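Local coordinates for protein shikimate 5-dehydrogenase (Thermus thermophilus, PDB 2D5C) that catalyses the reversible NADPH-dependent reduction of 3-dehydroshikimate to shikimate, a step in the biosynthesis of chorismate and the aromatic amino acids, at residues M1-H13 and L24-T38. Sequence-based numbering, arbitrary orientation.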
ATOM      1  N   MET A   1       5.002 -14.149  -7.108  1.00 51.25           N
ATOM      2  CA  MET A   1       3.894 -14.350  -6.136  1.00 47.07           C
ATOM      3  C   MET A   1       4.067 -13.522  -4.863  1.00 41.08           C
ATOM      4  O   MET A   1       5.135 -12.987  -4.582  1.00 40.10           O
ATOM      5  CB  MET A   1       3.762 -15.835  -5.787  1.00 55.04           C
ATOM      6  CG  MET A   1       5.076 -16.549  -5.526  1.00 64.89           C
ATOM      7  SD  MET A   1       4.834 -18.279  -5.034  1.00 77.15           S
ATOM      8  CE  MET A   1       4.387 -19.035  -6.612  1.00 72.77           C
ATOM      9  N   LEU A   2       2.988 -13.431  -4.100  1.00 36.25           N
ATOM     10  CA  LEU A   2       2.952 -12.669  -2.861  1.00 29.84           C
ATOM     11  C   LEU A   2       3.836 -13.266  -1.769  1.00 32.70           C
ATOM     12  O   LEU A   2       3.693 -14.431  -1.423  1.00 35.70           O
ATOM     13  CB  LEU A   2       1.500 -12.588  -2.381  1.00 29.30           C
ATOM     14  CG  LEU A   2       0.569 -11.854  -3.346  1.00 30.51           C
ATOM     15  CD1 LEU A   2      -0.887 -12.198  -3.065  1.00 25.48           C
ATOM     16  CD2 LEU A   2       0.808 -10.356  -3.216  1.00 29.20           C
ATOM     17  N   ARG A   3       4.745 -12.456  -1.230  1.00 27.46           N
ATOM     18  CA  ARG A   3       5.643 -12.900  -0.174  1.00 30.07           C
ATOM     19  C   ARG A   3       5.302 -12.156   1.110  1.00 30.52           C
ATOM     20  O   ARG A   3       5.482 -10.939   1.193  1.00 28.61           O
ATOM     21  CB  ARG A   3       7.106 -12.626  -0.542  1.00 36.84           C
ATOM     22  CG  ARG A   3       7.610 -13.378  -1.765  1.00 45.25           C
ATOM     23  CD  ARG A   3       7.293 -14.857  -1.665  1.00 52.27           C
ATOM     24  NE  ARG A   3       7.699 -15.596  -2.856  1.00 57.45           N
ATOM     25  CZ  ARG A   3       7.197 -16.777  -3.199  1.00 63.69           C
ATOM     26  NH1 ARG A   3       6.267 -17.348  -2.443  1.00 62.85           N
ATOM     27  NH2 ARG A   3       7.623 -17.390  -4.294  1.00 65.53           N
ATOM     28  N   PHE A   4       4.804 -12.893   2.098  1.00 27.68           N
ATOM     29  CA  PHE A   4       4.423 -12.324   3.387  1.00 27.55           C
ATOM     30  C   PHE A   4       5.191 -12.987   4.523  1.00 35.53           C
ATOM     31  O   PHE A   4       5.849 -14.010   4.330  1.00 34.39           O
ATOM     32  CB  PHE A   4       2.924 -12.521   3.628  1.00 26.37           C
ATOM     33  CG  PHE A   4       2.048 -11.860   2.607  1.00 28.20           C
ATOM     34  CD1 PHE A   4       1.142 -12.608   1.863  1.00 27.56           C
ATOM     35  CD2 PHE A   4       2.109 -10.486   2.406  1.00 26.46           C
ATOM     36  CE1 PHE A   4       0.304 -12.002   0.930  1.00 27.47           C
ATOM     37  CE2 PHE A   4       1.280  -9.864   1.476  1.00 23.31           C
ATOM     38  CZ  PHE A   4       0.370 -10.624   0.734  1.00 23.81           C
ATOM     39  N   ALA A   5       5.103 -12.402   5.714  1.00 32.02           N
ATOM     40  CA  ALA A   5       5.780 -12.968   6.873  1.00 30.92           C
ATOM     41  C   ALA A   5       5.321 -12.310   8.162  1.00 34.66           C
ATOM     42  O   ALA A   5       4.775 -11.207   8.144  1.00 33.34           O
ATOM     43  CB  ALA A   5       7.300 -12.808   6.726  1.00 23.09           C
ATOM     44  N   VAL A   6       5.511 -13.013   9.275  1.00 34.62           N
ATOM     45  CA  VAL A   6       5.197 -12.468  10.591  1.00 34.48           C
ATOM     46  C   VAL A   6       6.575 -12.359  11.240  1.00 38.56           C
ATOM     47  O   VAL A   6       7.322 -13.339  11.298  1.00 37.09           O
ATOM     48  CB  VAL A   6       4.278 -13.393  11.443  1.00 35.58           C
ATOM     49  CG1 VAL A   6       4.925 -14.767  11.647  1.00 35.68           C
ATOM     50  CG2 VAL A   6       4.003 -12.736  12.796  1.00 34.23           C
ATOM     51  N   LEU A   7       6.925 -11.156  11.682  1.00 35.78           N
ATOM     52  CA  LEU A   7       8.216 -10.909  12.310  1.00 34.39           C
ATOM     53  C   LEU A   7       8.039 -10.740  13.814  1.00 38.66           C
ATOM     54  O   LEU A   7       7.109 -10.071  14.266  1.00 38.44           O
ATOM     55  CB  LEU A   7       8.852  -9.641  11.734  1.00 31.45           C
ATOM     56  CG  LEU A   7       8.974  -9.537  10.210  1.00 32.30           C
ATOM     57  CD1 LEU A   7       9.560  -8.182   9.841  1.00 31.02           C
ATOM     58  CD2 LEU A   7       9.843 -10.667   9.676  1.00 30.16           C
ATOM     59  N   GLY A   8       8.934 -11.344  14.586  1.00 37.84           N
ATOM     60  CA  GLY A   8       8.832 -11.235  16.027  1.00 37.63           C
ATOM     61  C   GLY A   8       9.729 -12.215  16.754  1.00 38.11           C
ATOM     62  O   GLY A   8      10.651 -12.795  16.174  1.00 36.09           O
ATOM     63  N   HIS A   9       9.455 -12.391  18.035  1.00 39.97           N
ATOM     64  CA  HIS A   9      10.238 -13.293  18.861  1.00 42.55           C
ATOM     65  C   HIS A   9       9.509 -13.528  20.174  1.00 39.53           C
ATOM     66  O   HIS A   9       9.361 -12.612  20.985  1.00 40.96           O
ATOM     67  CB  HIS A   9      11.612 -12.690  19.140  1.00 44.17           C
ATOM     68  CG  HIS A   9      12.492 -13.576  19.959  1.00 45.96           C
ATOM     69  ND1 HIS A   9      12.998 -14.763  19.479  1.00 45.66           N
ATOM     70  CD2 HIS A   9      12.918 -13.474  21.239  1.00 47.75           C
ATOM     71  CE1 HIS A   9      13.696 -15.359  20.430  1.00 49.03           C
ATOM     72  NE2 HIS A   9      13.663 -14.597  21.509  1.00 50.70           N
ATOM     73  N   PRO A  10       9.038 -14.763  20.404  1.00 40.08           N
ATOM     74  CA  PRO A  10       9.152 -15.922  19.513  1.00 39.95           C
ATOM     75  C   PRO A  10       8.027 -15.961  18.475  1.00 38.08           C
ATOM     76  O   PRO A  10       6.916 -15.500  18.734  1.00 37.80           O
ATOM     77  CB  PRO A  10       9.071 -17.090  20.485  1.00 40.79           C
ATOM     78  CG  PRO A  10       8.032 -16.609  21.439  1.00 42.30           C
ATOM     79  CD  PRO A  10       8.425 -15.157  21.686  1.00 43.47           C
ATOM     80  N   VAL A  11       8.313 -16.527  17.306  1.00 41.75           N
ATOM     81  CA  VAL A  11       7.307 -16.618  16.254  1.00 46.07           C
ATOM     82  C   VAL A  11       7.188 -18.014  15.651  1.00 48.96           C
ATOM     83  O   VAL A  11       6.303 -18.268  14.831  1.00 50.03           O
ATOM     84  CB  VAL A  11       7.586 -15.607  15.118  1.00 44.25           C
ATOM     85  CG1 VAL A  11       7.423 -14.189  15.641  1.00 45.31           C
ATOM     86  CG2 VAL A  11       8.991 -15.814  14.560  1.00 50.04           C
ATOM     87  N   ALA A  12       8.066 -18.924  16.065  1.00 47.44           N
ATOM     88  CA  ALA A  12       8.037 -20.289  15.551  1.00 48.60           C
ATOM     89  C   ALA A  12       6.681 -20.953  15.803  1.00 48.19           C
ATOM     90  O   ALA A  12       6.300 -21.885  15.095  1.00 52.57           O
ATOM     91  CB  ALA A  12       9.153 -21.111  16.189  1.00 46.45           C
ATOM     92  N   HIS A  13       5.953 -20.461  16.801  1.00 42.03           N
ATOM     93  CA  HIS A  13       4.642 -21.000  17.147  1.00 42.74           C
ATOM     94  C   HIS A  13       3.457 -20.190  16.611  1.00 42.78           C
ATOM     95  O   HIS A  13       2.303 -20.481  16.935  1.00 36.89           O
ATOM     96  CB  HIS A  13       4.506 -21.106  18.667  1.00 49.57           C
ATOM     97  CG  HIS A  13       5.022 -22.391  19.238  1.00 61.02           C
ATOM     98  ND1 HIS A  13       6.291 -22.868  18.982  1.00 62.00           N
ATOM     99  CD2 HIS A  13       4.438 -23.296  20.059  1.00 61.75           C
ATOM    100  CE1 HIS A  13       6.464 -24.011  19.621  1.00 62.91           C
ATOM    101  NE2 HIS A  13       5.356 -24.293  20.281  1.00 63.82           N
ATOM    102  N   LEU A  24      -4.542 -17.330   0.979  1.00 30.56           N
ATOM    103  CA  LEU A  24      -3.995 -17.385  -0.370  1.00 28.58           C
ATOM    104  C   LEU A  24      -4.701 -18.372  -1.292  1.00 33.70           C
ATOM    105  O   LEU A  24      -5.163 -17.991  -2.361  1.00 32.93           O
ATOM    106  CB  LEU A  24      -2.505 -17.714  -0.313  1.00 26.50           C
ATOM    107  CG  LEU A  24      -1.628 -16.564   0.184  1.00 28.31           C
ATOM    108  CD1 LEU A  24      -0.265 -17.081   0.602  1.00 30.17           C
ATOM    109  CD2 LEU A  24      -1.517 -15.509  -0.909  1.00 29.83           C
ATOM    110  N   GLU A  25      -4.795 -19.634  -0.878  1.00 32.86           N
ATOM    111  CA  GLU A  25      -5.443 -20.639  -1.721  1.00 36.28           C
ATOM    112  C   GLU A  25      -6.925 -20.342  -1.897  1.00 34.19           C
ATOM    113  O   GLU A  25      -7.485 -20.535  -2.976  1.00 34.36           O
ATOM    114  CB  GLU A  25      -5.230 -22.045  -1.136  1.00 37.88           C
ATOM    115  CG  GLU A  25      -5.948 -22.355   0.178  1.00 46.30           C
ATOM    116  CD  GLU A  25      -7.436 -22.631  -0.005  1.00 49.99           C
ATOM    117  OE1 GLU A  25      -7.819 -23.193  -1.056  1.00 51.58           O
ATOM    118  OE2 GLU A  25      -8.222 -22.301   0.911  1.00 48.21           O
ATOM    119  N   SER A  26      -7.552 -19.859  -0.830  1.00 33.53           N
ATOM    120  CA  SER A  26      -8.967 -19.525  -0.845  1.00 35.12           C
ATOM    121  C   SER A  26      -9.288 -18.476  -1.906  1.00 34.50           C
ATOM    122  O   SER A  26     -10.365 -18.488  -2.513  1.00 35.24           O
ATOM    123  CB  SER A  26      -9.382 -18.998   0.529  1.00 29.98           C
ATOM    124  OG  SER A  26     -10.679 -18.441   0.465  1.00 48.40           O
ATOM    125  N   LEU A  27      -8.347 -17.563  -2.117  1.00 29.78           N
ATOM    126  CA  LEU A  27      -8.511 -16.488  -3.091  1.00 33.50           C
ATOM    127  C   LEU A  27      -7.861 -16.826  -4.431  1.00 36.04           C
ATOM    128  O   LEU A  27      -7.878 -16.010  -5.360  1.00 34.17           O
ATOM    129  CB  LEU A  27      -7.907 -15.197  -2.532  1.00 30.43           C
ATOM    130  CG  LEU A  27      -8.672 -14.583  -1.358  1.00 31.72           C
ATOM    131  CD1 LEU A  27      -7.826 -13.516  -0.711  1.00 24.20           C
ATOM    132  CD2 LEU A  27      -9.992 -14.004  -1.843  1.00 32.14           C
ATOM    133  N   GLY A  28      -7.282 -18.023  -4.516  1.00 33.18           N
ATOM    134  CA  GLY A  28      -6.633 -18.464  -5.739  1.00 37.44           C
ATOM    135  C   GLY A  28      -5.370 -17.696  -6.068  1.00 36.17           C
ATOM    136  O   GLY A  28      -5.054 -17.485  -7.239  1.00 37.90           O
ATOM    137  N   LEU A  29      -4.642 -17.276  -5.036  1.00 33.19           N
ATOM    138  CA  LEU A  29      -3.409 -16.522  -5.222  1.00 31.16           C
ATOM    139  C   LEU A  29      -2.181 -17.350  -4.894  1.00 31.12           C
ATOM    140  O   LEU A  29      -2.201 -18.184  -3.991  1.00 35.81           O
ATOM    141  CB  LEU A  29      -3.406 -15.279  -4.321  1.00 25.17           C
ATOM    142  CG  LEU A  29      -4.603 -14.355  -4.481  1.00 27.97           C
ATOM    143  CD1 LEU A  29      -4.697 -13.403  -3.289  1.00 30.64           C
ATOM    144  CD2 LEU A  29      -4.460 -13.590  -5.778  1.00 26.95           C
ATOM    145  N   GLU A  30      -1.102 -17.107  -5.627  1.00 33.53           N
ATOM    146  CA  GLU A  30       0.143 -17.807  -5.374  1.00 35.71           C
ATOM    147  C   GLU A  30       0.979 -16.943  -4.435  1.00 35.19           C
ATOM    148  O   GLU A  30       1.123 -15.739  -4.641  1.00 38.67           O
ATOM    149  CB  GLU A  30       0.896 -18.054  -6.682  1.00 45.81           C
ATOM    150  CG  GLU A  30       0.156 -18.987  -7.635  1.00 56.05           C
ATOM    151  CD  GLU A  30       0.961 -19.319  -8.875  1.00 63.18           C
ATOM    152  OE1 GLU A  30       2.069 -19.881  -8.730  1.00 66.60           O
ATOM    153  OE2 GLU A  30       0.484 -19.020  -9.993  1.00 62.30           O
ATOM    154  N   GLY A  31       1.513 -17.559  -3.393  1.00 34.57           N
ATOM    155  CA  GLY A  31       2.316 -16.815  -2.449  1.00 35.12           C
ATOM    156  C   GLY A  31       2.673 -17.630  -1.228  1.00 37.25           C
ATOM    157  O   GLY A  31       2.283 -18.792  -1.097  1.00 37.30           O
ATOM    158  N   SER A  32       3.421 -17.013  -0.325  1.00 33.42           N
ATOM    159  CA  SER A  32       3.841 -17.682   0.889  1.00 34.92           C
ATOM    160  C   SER A  32       3.767 -16.712   2.050  1.00 34.17           C
ATOM    161  O   SER A  32       3.760 -15.500   1.856  1.00 34.43           O
ATOM    162  CB  SER A  32       5.273 -18.196   0.741  1.00 35.52           C
ATOM    163  OG  SER A  32       6.153 -17.136   0.402  1.00 35.02           O
ATOM    164  N   TYR A  33       3.709 -17.270   3.252  1.00 33.69           N
ATOM    165  CA  TYR A  33       3.645 -16.508   4.491  1.00 31.74           C
ATOM    166  C   TYR A  33       4.443 -17.336   5.494  1.00 38.00           C
ATOM    167  O   TYR A  33       3.980 -18.385   5.952  1.00 34.00           O
ATOM    168  CB  TYR A  33       2.189 -16.366   4.959  1.00 26.73           C
ATOM    169  CG  TYR A  33       2.013 -15.453   6.156  1.00 31.08           C
ATOM    170  CD1 TYR A  33       2.566 -15.780   7.395  1.00 33.08           C
ATOM    171  CD2 TYR A  33       1.328 -14.237   6.037  1.00 30.87           C
ATOM    172  CE1 TYR A  33       2.449 -14.918   8.492  1.00 33.46           C
ATOM    173  CE2 TYR A  33       1.203 -13.365   7.125  1.00 26.01           C
ATOM    174  CZ  TYR A  33       1.768 -13.713   8.347  1.00 31.97           C
ATOM    175  OH  TYR A  33       1.671 -12.861   9.430  1.00 28.42           O
ATOM    176  N   GLU A  34       5.641 -16.860   5.819  1.00 38.63           N
ATOM    177  CA  GLU A  34       6.545 -17.541   6.741  1.00 41.02           C
ATOM    178  C   GLU A  34       6.701 -16.819   8.080  1.00 42.56           C
ATOM    179  O   GLU A  34       6.364 -15.638   8.215  1.00 41.95           O
ATOM    180  CB  GLU A  34       7.930 -17.659   6.101  1.00 45.59           C
ATOM    181  CG  GLU A  34       8.527 -16.296   5.741  1.00 49.74           C
ATOM    182  CD  GLU A  34      10.021 -16.333   5.474  1.00 52.87           C
ATOM    183  OE1 GLU A  34      10.783 -16.723   6.384  1.00 56.06           O
ATOM    184  OE2 GLU A  34      10.432 -15.961   4.355  1.00 57.55           O
ATOM    185  N   ALA A  35       7.218 -17.545   9.067  1.00 40.51           N
ATOM    186  CA  ALA A  35       7.482 -16.993  10.388  1.00 42.90           C
ATOM    187  C   ALA A  35       8.984 -16.731  10.403  1.00 45.49           C
ATOM    188  O   ALA A  35       9.772 -17.650  10.191  1.00 50.89           O
ATOM    189  CB  ALA A  35       7.109 -17.998  11.466  1.00 44.01           C
ATOM    190  N   TRP A  36       9.383 -15.485  10.637  1.00 43.05           N
ATOM    191  CA  TRP A  36      10.797 -15.126  10.642  1.00 42.80           C
ATOM    192  C   TRP A  36      11.201 -14.554  11.993  1.00 45.52           C
ATOM    193  O   TRP A  36      10.885 -13.406  12.307  1.00 41.29           O
ATOM    194  CB  TRP A  36      11.067 -14.097   9.541  1.00 41.36           C
ATOM    195  CG  TRP A  36      12.512 -13.871   9.201  1.00 42.09           C
ATOM    196  CD1 TRP A  36      13.606 -14.321   9.887  1.00 42.04           C
ATOM    197  CD2 TRP A  36      13.018 -13.116   8.094  1.00 43.66           C
ATOM    198  NE1 TRP A  36      14.758 -13.892   9.275  1.00 41.67           N
ATOM    199  CE2 TRP A  36      14.426 -13.150   8.174  1.00 42.64           C
ATOM    200  CE3 TRP A  36      12.417 -12.412   7.043  1.00 45.40           C
ATOM    201  CZ2 TRP A  36      15.245 -12.507   7.241  1.00 46.22           C
ATOM    202  CZ3 TRP A  36      13.233 -11.772   6.115  1.00 48.24           C
ATOM    203  CH2 TRP A  36      14.631 -11.825   6.223  1.00 49.65           C
ATOM    204  N   ASP A  37      11.904 -15.354  12.790  1.00 44.61           N
ATOM    205  CA  ASP A  37      12.338 -14.915  14.112  1.00 45.37           C
ATOM    206  C   ASP A  37      13.133 -13.622  13.998  1.00 39.63           C
ATOM    207  O   ASP A  37      14.177 -13.576  13.338  1.00 41.97           O
ATOM    208  CB  ASP A  37      13.198 -15.990  14.781  1.00 46.70           C
ATOM    209  CG  ASP A  37      13.487 -15.678  16.235  1.00 51.80           C
ATOM    210  OD1 ASP A  37      12.557 -15.786  17.062  1.00 49.80           O
ATOM    211  OD2 ASP A  37      14.641 -15.315  16.551  1.00 57.73           O
ATOM    212  N   THR A  38      12.637 -12.576  14.649  1.00 38.09           N
ATOM    213  CA  THR A  38      13.278 -11.272  14.604  1.00 41.23           C
ATOM    214  C   THR A  38      13.353 -10.603  15.969  1.00 45.38           C
ATOM    215  O   THR A  38      12.348 -10.117  16.493  1.00 42.62           O
ATOM    216  CB  THR A  38      12.526 -10.321  13.636  1.00 39.68           C
ATOM    217  OG1 THR A  38      12.515 -10.893  12.322  1.00 36.29           O
ATOM    218  CG2 THR A  38      13.212  -8.961  13.574  1.00 36.40           C
TER
HETATM  219  O   HOH W   1       7.083 -15.867   2.649  1.00 35.72           O
HETATM  220  O   HOH W   2      11.123 -18.015  17.087  1.00 49.21           O
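Strands 2-8 and 31-37 are the two parallel strands of a beta-alpha-beta unit, joined by helix 16-26, in the substrate-binding domain; 31-37 forms the outer edge of its mixed sheet. F4 and V6 donate to and accept from the 31-37 backbone, as in W36 N to V6 O (3.0 Å, nearly straight at 176°), and L2 O accepts from S32 N, while A5 and L7 bond to N58 of strand 56-59 on their other side, L7 also to T60. L2, F4, Y33 and V6 share the face toward helices 16-26 and 229-244. There L2 CD1 meets L24 CD2 of helix 16-26 and L29 CD1 of the loop that follows it, each at 4.0 Å. The CG of Y33 stands anti to its backbone N (chi1 -173°), which lays the ring back over strand 2-8: A5 N lies over the ring's centre, CD2 presses on F4 CB at 3.4 Å, and OH reaches V6 CB at 3.3 Å. A tyrosine suits this place because its flat ring covers a backbone while its hydroxyl hydrogen-bonds N58; H20 stacks on the ring. Since V6 touches the bound shikimate and N58 also lines the pocket, Y33 is consistent with a second-shell role, and an alanine here would probably open a gap beside V6 and leave N58 without its hydroxyl partner. On the other face, toward helix 43-53, L7 CD2 lies against W36 CB at 3.6 Å, and R46 makes a cation-pi contact with the indole. R3 bends back so that NH1 donates to S32 OG, while a water links that hydroxyl to F4 O. At the carboxyl ends V11 CG2 packs on the D37 backbone. D37, short and charged, takes H9 ND1 on the syn lone pair of OD1, 2.7 Å away and in the imidazole plane; a water donates to the same oxygen and accepts from V11 N.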